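PDB 2OZT: o-succinylbenzoate synthase from Synechococcus elongatus, which dehydrates 2-succinyl-6-hydroxy-2,4-cyclohexadiene-1-carboxylate to 2-succinylbenzoate, a metal-dependent step on the way to phylloquinone. Local coordinates for residues P109-L114 with K163-A168; F135-G140 with E145-I150. One frame throughout, in Å; residues are numbered along the deposited sequence.

Contact 1 (P109-L114 with K163-A168). With NA (sodium ion), chain D; PO4 (phosphate ion), chain B.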
ATOM      1  N   PRO A 109       6.223  10.413  -8.342  1.00 17.03           N
ATOM      2  CA  PRO A 109       6.108  11.252  -7.144  1.00 16.41           C
ATOM      3  C   PRO A 109       5.723  10.399  -5.943  1.00 16.03           C
ATOM      4  O   PRO A 109       4.885   9.474  -6.090  1.00 14.87           O
ATOM      5  CB  PRO A 109       4.951  12.190  -7.478  1.00 17.21           C
ATOM      6  CG  PRO A 109       4.999  12.318  -8.975  1.00 18.92           C
ATOM      7  CD  PRO A 109       5.354  10.908  -9.433  1.00 17.56           C
ATOM      8  N   ILE A 110       6.282  10.747  -4.782  1.00 14.51           N
ATOM      9  CA  ILE A 110       6.075   9.994  -3.543  1.00 15.09           C
ATOM     10  C   ILE A 110       5.435  10.902  -2.501  1.00 13.75           C
ATOM     11  O   ILE A 110       5.828  12.056  -2.373  1.00 16.54           O
ATOM     12  CB  ILE A 110       7.424   9.507  -2.959  1.00 15.17           C
ATOM     13  CG1 ILE A 110       8.195   8.652  -3.972  1.00 17.53           C
ATOM     14  CG2 ILE A 110       7.219   8.733  -1.630  1.00 17.99           C
ATOM     15  CD1 ILE A 110       7.454   7.359  -4.353  1.00 20.82           C
ATOM     16  N   CYS A 111       4.455  10.391  -1.767  1.00 12.41           N
ATOM     17  CA  CYS A 111       3.795  11.183  -0.695  1.00 12.72           C
ATOM     18  C   CYS A 111       4.665  11.209   0.537  1.00 13.62           C
ATOM     19  O   CYS A 111       5.194  10.172   0.975  1.00 15.09           O
ATOM     20  CB  CYS A 111       2.472  10.500  -0.389  1.00 11.72           C
ATOM     21  SG  CYS A 111       1.533  11.299   0.895  1.00 15.52           S
ATOM     22  N   ALA A 112       4.834  12.399   1.107  1.00 13.70           N
ATOM     23  CA  ALA A 112       5.647  12.554   2.310  1.00 14.00           C
ATOM     24  C   ALA A 112       4.743  12.450   3.539  1.00 14.23           C
ATOM     25  O   ALA A 112       3.646  12.999   3.560  1.00 16.93           O
ATOM     26  CB  ALA A 112       6.350  13.913   2.284  1.00 15.05           C
ATOM     27  N   LEU A 113       5.220  11.783   4.574  1.00 14.02           N
ATOM     28  CA  LEU A 113       4.450  11.659   5.818  1.00 14.95           C
ATOM     29  C   LEU A 113       4.741  12.817   6.753  1.00 15.10           C
ATOM     30  O   LEU A 113       5.856  13.335   6.821  1.00 15.73           O
ATOM     31  CB  LEU A 113       4.760  10.314   6.509  1.00 16.55           C
ATOM     32  CG  LEU A 113       4.478   9.084   5.654  1.00 20.12           C
ATOM     33  CD1 LEU A 113       4.758   7.810   6.462  1.00 22.47           C
ATOM     34  CD2 LEU A 113       3.048   9.054   5.091  1.00 24.36           C
ATOM     35  N   LEU A 114       3.709  13.185   7.508  1.00 13.54           N
ATOM     36  CA  LEU A 114       3.791  14.157   8.589  1.00 14.31           C
ATOM     37  C   LEU A 114       3.257  13.517   9.867  1.00 14.25           C
ATOM     38  O   LEU A 114       2.182  12.900   9.885  1.00 15.14           O
ATOM     39  CB  LEU A 114       2.969  15.394   8.260  1.00 14.16           C
ATOM     40  CG  LEU A 114       3.307  16.123   6.955  1.00 13.77           C
ATOM     41  CD1 LEU A 114       2.303  17.244   6.672  1.00 13.36           C
ATOM     42  CD2 LEU A 114       4.696  16.723   7.132  1.00 15.42           C
ATOM     43  N   LYS A 163      -0.556  19.403  -1.708  1.00 15.57           N
ATOM     44  CA  LYS A 163      -1.767  18.582  -1.521  1.00 15.61           C
ATOM     45  C   LYS A 163      -1.630  17.837  -0.209  1.00 15.38           C
ATOM     46  O   LYS A 163      -0.541  17.453   0.165  1.00 14.27           O
ATOM     47  CB  LYS A 163      -1.922  17.573  -2.661  1.00 16.99           C
ATOM     48  CG  LYS A 163      -2.300  18.213  -4.024  1.00 20.37           C
ATOM     49  CD  LYS A 163      -3.770  18.720  -3.989  1.00 29.75           C
ATOM     50  CE  LYS A 163      -4.186  19.339  -5.333  1.00 32.55           C
ATOM     51  NZ  LYS A 163      -4.479  18.314  -6.386  1.00 36.40           N
ATOM     52  N   LEU A 164      -2.736  17.664   0.530  1.00 13.66           N
ATOM     53  CA  LEU A 164      -2.677  17.071   1.856  1.00 13.90           C
ATOM     54  C   LEU A 164      -3.764  16.005   2.029  1.00 14.60           C
ATOM     55  O   LEU A 164      -4.930  16.248   1.693  1.00 14.85           O
ATOM     56  CB  LEU A 164      -2.879  18.215   2.875  1.00 14.82           C
ATOM     57  CG  LEU A 164      -2.898  17.742   4.308  1.00 15.06           C
ATOM     58  CD1 LEU A 164      -1.561  17.077   4.738  1.00 15.47           C
ATOM     59  CD2 LEU A 164      -3.273  18.972   5.169  1.00 17.89           C
ATOM     60  N   ARG A 165      -3.346  14.825   2.476  1.00 12.57           N
ATOM     61  CA  ARG A 165      -4.231  13.710   2.833  1.00 13.34           C
ATOM     62  C   ARG A 165      -4.309  13.639   4.345  1.00 13.84           C
ATOM     63  O   ARG A 165      -3.279  13.851   5.018  1.00 14.65           O
ATOM     64  CB  ARG A 165      -3.633  12.394   2.269  1.00 13.37           C
ATOM     65  CG  ARG A 165      -3.457  12.373   0.749  1.00 14.14           C
ATOM     66  CD  ARG A 165      -2.484  11.310   0.333  1.00 14.21           C
ATOM     67  NE  ARG A 165      -2.343  11.383  -1.122  1.00 13.43           N
ATOM     68  CZ  ARG A 165      -1.601  10.526  -1.849  1.00 12.69           C
ATOM     69  NH1 ARG A 165      -0.926   9.530  -1.265  1.00 13.92           N
ATOM     70  NH2 ARG A 165      -1.542  10.693  -3.179  1.00 14.85           N
ATOM     71  N   LEU A 166      -5.497  13.385   4.892  1.00 13.18           N
ATOM     72  CA  LEU A 166      -5.627  13.253   6.345  1.00 13.70           C
ATOM     73  C   LEU A 166      -5.922  11.797   6.663  1.00 14.28           C
ATOM     74  O   LEU A 166      -6.959  11.290   6.231  1.00 16.17           O
ATOM     75  CB  LEU A 166      -6.767  14.117   6.862  1.00 13.79           C
ATOM     76  CG  LEU A 166      -6.629  15.590   6.509  1.00 14.31           C
ATOM     77  CD1 LEU A 166      -7.894  16.353   7.012  1.00 18.41           C
ATOM     78  CD2 LEU A 166      -5.349  16.173   7.063  1.00 14.71           C
ATOM     79  N   ASP A 167      -5.079  11.130   7.436  1.00 13.44           N
ATOM     80  CA  ASP A 167      -5.274   9.716   7.678  1.00 14.65           C
ATOM     81  C   ASP A 167      -5.744   9.470   9.101  1.00 14.88           C
ATOM     82  O   ASP A 167      -4.955   9.605  10.037  1.00 13.36           O
ATOM     83  CB  ASP A 167      -3.959   8.978   7.407  1.00 15.84           C
ATOM     84  CG  ASP A 167      -4.135   7.478   7.325  1.00 16.59           C
ATOM     85  OD1 ASP A 167      -5.265   6.937   7.532  1.00 16.48           O
ATOM     86  OD2 ASP A 167      -3.140   6.753   7.030  1.00 18.68           O
ATOM     87  N   ALA A 168      -7.006   9.062   9.229  1.00 13.94           N
ATOM     88  CA  ALA A 168      -7.530   8.746  10.537  1.00 14.74           C
ATOM     89  C   ALA A 168      -7.295   7.311  10.989  1.00 14.44           C
ATOM     90  O   ALA A 168      -7.503   6.987  12.187  1.00 15.48           O
ATOM     91  CB  ALA A 168      -9.011   9.069  10.583  1.00 16.07           C
TER
HETATM   92 NA    NA D 701      -5.634   4.571   6.720  1.00 25.98          NA
HETATM   93  P   PO4 B 601      -1.709  13.691  -5.757  1.00 26.40           P
HETATM   94  O1  PO4 B 601      -0.244  13.413  -5.881  1.00 27.63           O
HETATM   95  O2  PO4 B 601      -2.280  12.537  -5.008  1.00 25.75           O
HETATM   96  O3  PO4 B 601      -1.875  14.971  -4.936  1.00 27.11           O
HETATM   97  O4  PO4 B 601      -2.589  13.903  -6.975  1.00 25.55           O
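With SG trans to its own backbone N (chi1 179°), C111 turns its sulfur to R165, and its CB lies alongside too; R165 has CG opposite the carbonyl carbon (chi1 -60°), and its chain then runs extended to the guanidinium. NH1 reaches C111 CB at 3.6 Å and C111 SG at 3.7 Å, meeting the cysteine obliquely. Polar partners hold the guanidinium: R165 NH2 donates to PO4 O2 at 2.7 Å, the oxygen lying in the guanidinium plane at its edge, E193 forms a salt bridge with NE, and A295 O also accepts from NH2. Cut back to an alanine, R165 would probably leave E193 without its charged mate and the phosphate, likely from the crystallisation liquor, without this donor, and would uncover the side of C111. On the other side of the sheet L114 CD1 meets L164 CD1 at 4.3 Å, a light apolar touch. Strands 112-114 and 163-167 are not direct neighbours in the parallel barrel sheet: strand 134-138 runs between them, so side chains alone meet across it. L114 also packs on helix 120-129, and L164 on helix 144-157.

Contact 2 (F135-G140 with E145-I150)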
ATOM      1  N   PHE A 135       1.356  15.317   0.833  1.00 11.97           N
ATOM      2  CA  PHE A 135       1.651  14.937   2.207  1.00 11.65           C
ATOM      3  C   PHE A 135       0.507  14.134   2.782  1.00 11.09           C
ATOM      4  O   PHE A 135      -0.633  14.315   2.357  1.00 12.63           O
ATOM      5  CB  PHE A 135       1.795  16.217   3.066  1.00 12.42           C
ATOM      6  CG  PHE A 135       2.950  17.074   2.624  1.00 11.59           C
ATOM      7  CD1 PHE A 135       4.207  16.859   3.135  1.00 11.76           C
ATOM      8  CD2 PHE A 135       2.765  18.041   1.657  1.00 13.11           C
ATOM      9  CE1 PHE A 135       5.296  17.621   2.703  1.00 12.60           C
ATOM     10  CE2 PHE A 135       3.856  18.828   1.221  1.00 14.71           C
ATOM     11  CZ  PHE A 135       5.129  18.575   1.725  1.00 12.11           C
ATOM     12  N   LYS A 136       0.821  13.302   3.761  1.00 12.13           N
ATOM     13  CA  LYS A 136      -0.248  12.601   4.519  1.00 13.51           C
ATOM     14  C   LYS A 136       0.022  12.799   5.983  1.00 13.20           C
ATOM     15  O   LYS A 136       1.111  12.477   6.459  1.00 13.80           O
ATOM     16  CB  LYS A 136      -0.261  11.099   4.196  1.00 14.89           C
ATOM     17  CG  LYS A 136      -1.441  10.372   4.939  1.00 17.74           C
ATOM     18  CD  LYS A 136      -1.585   8.893   4.515  1.00 22.85           C
ATOM     19  CE  LYS A 136      -0.514   8.026   5.124  1.00 26.11           C
ATOM     20  NZ  LYS A 136      -0.809   6.546   5.139  1.00 31.45           N
ATOM     21  N   TRP A 137      -0.952  13.388   6.687  1.00 13.85           N
ATOM     22  CA  TRP A 137      -0.797  13.687   8.113  1.00 14.87           C
ATOM     23  C   TRP A 137      -1.741  12.800   8.917  1.00 13.89           C
ATOM     24  O   TRP A 137      -2.909  12.626   8.544  1.00 14.87           O
ATOM     25  CB  TRP A 137      -1.163  15.162   8.347  1.00 13.89           C
ATOM     26  CG  TRP A 137      -1.076  15.628   9.801  1.00 14.82           C
ATOM     27  CD1 TRP A 137      -0.098  15.320  10.703  1.00 14.60           C
ATOM     28  CD2 TRP A 137      -2.001  16.484  10.468  1.00 16.88           C
ATOM     29  NE1 TRP A 137      -0.375  15.929  11.919  1.00 16.37           N
ATOM     30  CE2 TRP A 137      -1.539  16.634  11.798  1.00 15.11           C
ATOM     31  CE3 TRP A 137      -3.188  17.131  10.080  1.00 17.05           C
ATOM     32  CZ2 TRP A 137      -2.212  17.432  12.752  1.00 17.85           C
ATOM     33  CZ3 TRP A 137      -3.871  17.911  11.047  1.00 15.64           C
ATOM     34  CH2 TRP A 137      -3.369  18.049  12.366  1.00 16.87           C
ATOM     35  N   LYS A 138      -1.225  12.236   9.999  1.00 15.33           N
ATOM     36  CA  LYS A 138      -1.996  11.372  10.888  1.00 16.76           C
ATOM     37  C   LYS A 138      -2.883  12.200  11.780  1.00 16.46           C
ATOM     38  O   LYS A 138      -2.407  13.132  12.447  1.00 17.97           O
ATOM     39  CB  LYS A 138      -1.016  10.543  11.735  1.00 18.59           C
ATOM     40  CG  LYS A 138      -1.643   9.407  12.502  1.00 20.83           C
ATOM     41  CD  LYS A 138      -0.580   8.640  13.280  1.00 26.57           C
ATOM     42  CE  LYS A 138      -1.139   7.336  13.811  1.00 29.97           C
ATOM     43  NZ  LYS A 138      -0.024   6.597  14.502  1.00 32.17           N
ATOM     44  N   VAL A 139      -4.180  11.864  11.746  1.00 15.08           N
ATOM     45  CA  VAL A 139      -5.184  12.496  12.616  1.00 15.66           C
ATOM     46  C   VAL A 139      -5.916  11.431  13.434  1.00 16.72           C
ATOM     47  O   VAL A 139      -5.704  10.216  13.292  1.00 17.44           O
ATOM     48  CB  VAL A 139      -6.165  13.387  11.836  1.00 15.10           C
ATOM     49  CG1 VAL A 139      -5.440  14.530  11.161  1.00 17.10           C
ATOM     50  CG2 VAL A 139      -6.877  12.558  10.747  1.00 16.47           C
ATOM     51  N   GLY A 140      -6.765  11.910  14.345  1.00 16.71           N
ATOM     52  CA  GLY A 140      -7.410  10.994  15.301  1.00 16.14           C
ATOM     53  C   GLY A 140      -6.541  10.615  16.481  1.00 18.09           C
ATOM     54  O   GLY A 140      -6.856   9.631  17.182  1.00 19.16           O
ATOM     55  N   GLU A 145     -10.447  19.320  18.184  1.00 22.01           N
ATOM     56  CA  GLU A 145     -10.263  20.750  18.172  1.00 23.67           C
ATOM     57  C   GLU A 145      -8.789  21.106  18.081  1.00 21.89           C
ATOM     58  O   GLU A 145      -8.440  22.065  17.399  1.00 22.70           O
ATOM     59  CB  GLU A 145     -10.867  21.379  19.426  1.00 24.37           C
ATOM     60  CG  GLU A 145     -12.385  21.304  19.490  1.00 29.51           C
ATOM     61  CD  GLU A 145     -12.954  19.880  19.571  1.00 34.67           C
ATOM     62  OE1 GLU A 145     -12.338  18.972  20.218  1.00 33.40           O
ATOM     63  OE2 GLU A 145     -14.040  19.678  18.964  1.00 38.11           O
ATOM     64  N   GLU A 146      -7.945  20.317  18.734  1.00 21.74           N
ATOM     65  CA  GLU A 146      -6.498  20.558  18.681  1.00 21.59           C
ATOM     66  C   GLU A 146      -5.959  20.297  17.266  1.00 20.73           C
ATOM     67  O   GLU A 146      -5.185  21.090  16.731  1.00 20.59           O
ATOM     68  CB  GLU A 146      -5.767  19.669  19.661  1.00 23.13           C
ATOM     69  CG  GLU A 146      -5.916  20.096  21.123  1.00 26.54           C
ATOM     70  CD  GLU A 146      -5.345  19.043  22.035  1.00 29.37           C
ATOM     71  OE1 GLU A 146      -6.019  18.019  22.271  1.00 33.64           O
ATOM     72  OE2 GLU A 146      -4.198  19.219  22.492  1.00 31.92           O
ATOM     73  N   GLU A 147      -6.413  19.196  16.677  1.00 19.07           N
ATOM     74  CA  GLU A 147      -5.980  18.877  15.308  1.00 17.54           C
ATOM     75  C   GLU A 147      -6.500  19.886  14.299  1.00 17.85           C
ATOM     76  O   GLU A 147      -5.811  20.225  13.345  1.00 16.95           O
ATOM     77  CB  GLU A 147      -6.351  17.426  14.946  1.00 17.56           C
ATOM     78  CG  GLU A 147      -5.501  16.453  15.744  1.00 16.94           C
ATOM     79  CD  GLU A 147      -5.807  14.980  15.488  1.00 15.28           C
ATOM     80  OE1 GLU A 147      -6.876  14.712  14.888  1.00 15.68           O
ATOM     81  OE2 GLU A 147      -5.002  14.137  15.945  1.00 17.74           O
ATOM     82  N   GLN A 148      -7.718  20.410  14.505  1.00 17.25           N
ATOM     83  CA  GLN A 148      -8.251  21.393  13.607  1.00 18.59           C
ATOM     84  C   GLN A 148      -7.458  22.703  13.666  1.00 18.45           C
ATOM     85  O   GLN A 148      -7.247  23.350  12.668  1.00 18.89           O
ATOM     86  CB  GLN A 148      -9.753  21.598  13.859  1.00 18.79           C
ATOM     87  CG  GLN A 148     -10.553  20.442  13.290  1.00 19.69           C
ATOM     88  CD  GLN A 148     -11.926  20.243  13.921  1.00 24.76           C
ATOM     89  OE1 GLN A 148     -12.387  21.062  14.707  1.00 24.90           O
ATOM     90  NE2 GLN A 148     -12.588  19.138  13.557  1.00 23.49           N
ATOM     91  N   ALA A 149      -7.005  23.073  14.859  1.00 19.99           N
ATOM     92  CA  ALA A 149      -6.159  24.261  14.990  1.00 19.50           C
ATOM     93  C   ALA A 149      -4.811  24.120  14.311  1.00 18.69           C
ATOM     94  O   ALA A 149      -4.371  25.033  13.599  1.00 19.41           O
ATOM     95  CB  ALA A 149      -6.008  24.648  16.452  1.00 20.53           C
ATOM     96  N   ILE A 150      -4.216  22.922  14.443  1.00 18.03           N
ATOM     97  CA  ILE A 150      -2.958  22.615  13.733  1.00 17.38           C
ATOM     98  C   ILE A 150      -3.229  22.625  12.232  1.00 16.26           C
ATOM     99  O   ILE A 150      -2.450  23.181  11.440  1.00 16.36           O
ATOM    100  CB  ILE A 150      -2.383  21.289  14.172  1.00 16.99           C
ATOM    101  CG1 ILE A 150      -1.982  21.349  15.654  1.00 17.42           C
ATOM    102  CG2 ILE A 150      -1.161  20.942  13.305  1.00 17.55           C
ATOM    103  CD1 ILE A 150      -1.800  19.996  16.265  1.00 19.02           C
TER
HETATM  104  O   HOH W   1      -2.517  14.448  14.826  1.00 18.87           O
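E147 OE2 is gripped by three donors, the backbone N-H groups of V141 and M142 and a water, while OE1 accepts the backbone N-H of G140 through its syn lone pair (G140 N to E147 OE1 2.9 Å, 160° at the hydrogen). The two segments belong to the beta-alpha-beta unit formed by strand 134-138, helix 144-157 and strand 163-167 in the enolase-superfamily barrel, and the glutamate ties the loop after the strand to the helix that follows it. The water donates both to E147 OE2 and to K138 O, at 2.7 Å from each, so the carboxylate also reaches the carbonyl of the predicted proton donor. E147 is extended beyond CG (chi2 179°), which carries the charge from the helix to the loop; these N-H donors satisfy a buried carboxylate and should favour its ionised form. G140 has backbone angles at which a CB would jam against the carbonyl O of V139. Nearer the strand, W137 points its six-membered ring at the helix. I150 CG2 packs 3.7 Å from W137 CZ2, the two side chains crossing at about a right angle, and V139 CG1 lies over one ring face, 3.6 Å above its plane and offset toward the rim. In the plane of the indole, at its edge, the carbonyl E147 O stands 3.4 Å from W137 CH2.

How the contacts relate
Contacts 1 and 2, with centres 12 Å apart, share strand 134-138: it fills the space between the two strands of contact 1 and supplies the strand of contact 2. Backbone bonds are probable on both of its edges, R165 N to F135 O and A112 O to K136 N, each 2.8 Å. C111 SG packs 3.6 Å from F135 C. Both contacts reach the metal site: D167, a magnesium ligand, binds the sodium through OD1 at 2.5 Å, with D221 and E222, and K136 of 135-140 forms a salt bridge with D167 OD2. K138, the predicted proton donor, comes within about 5 Å of the D167 side chain and about 9 Å of the sodium (nearest side-chain atoms).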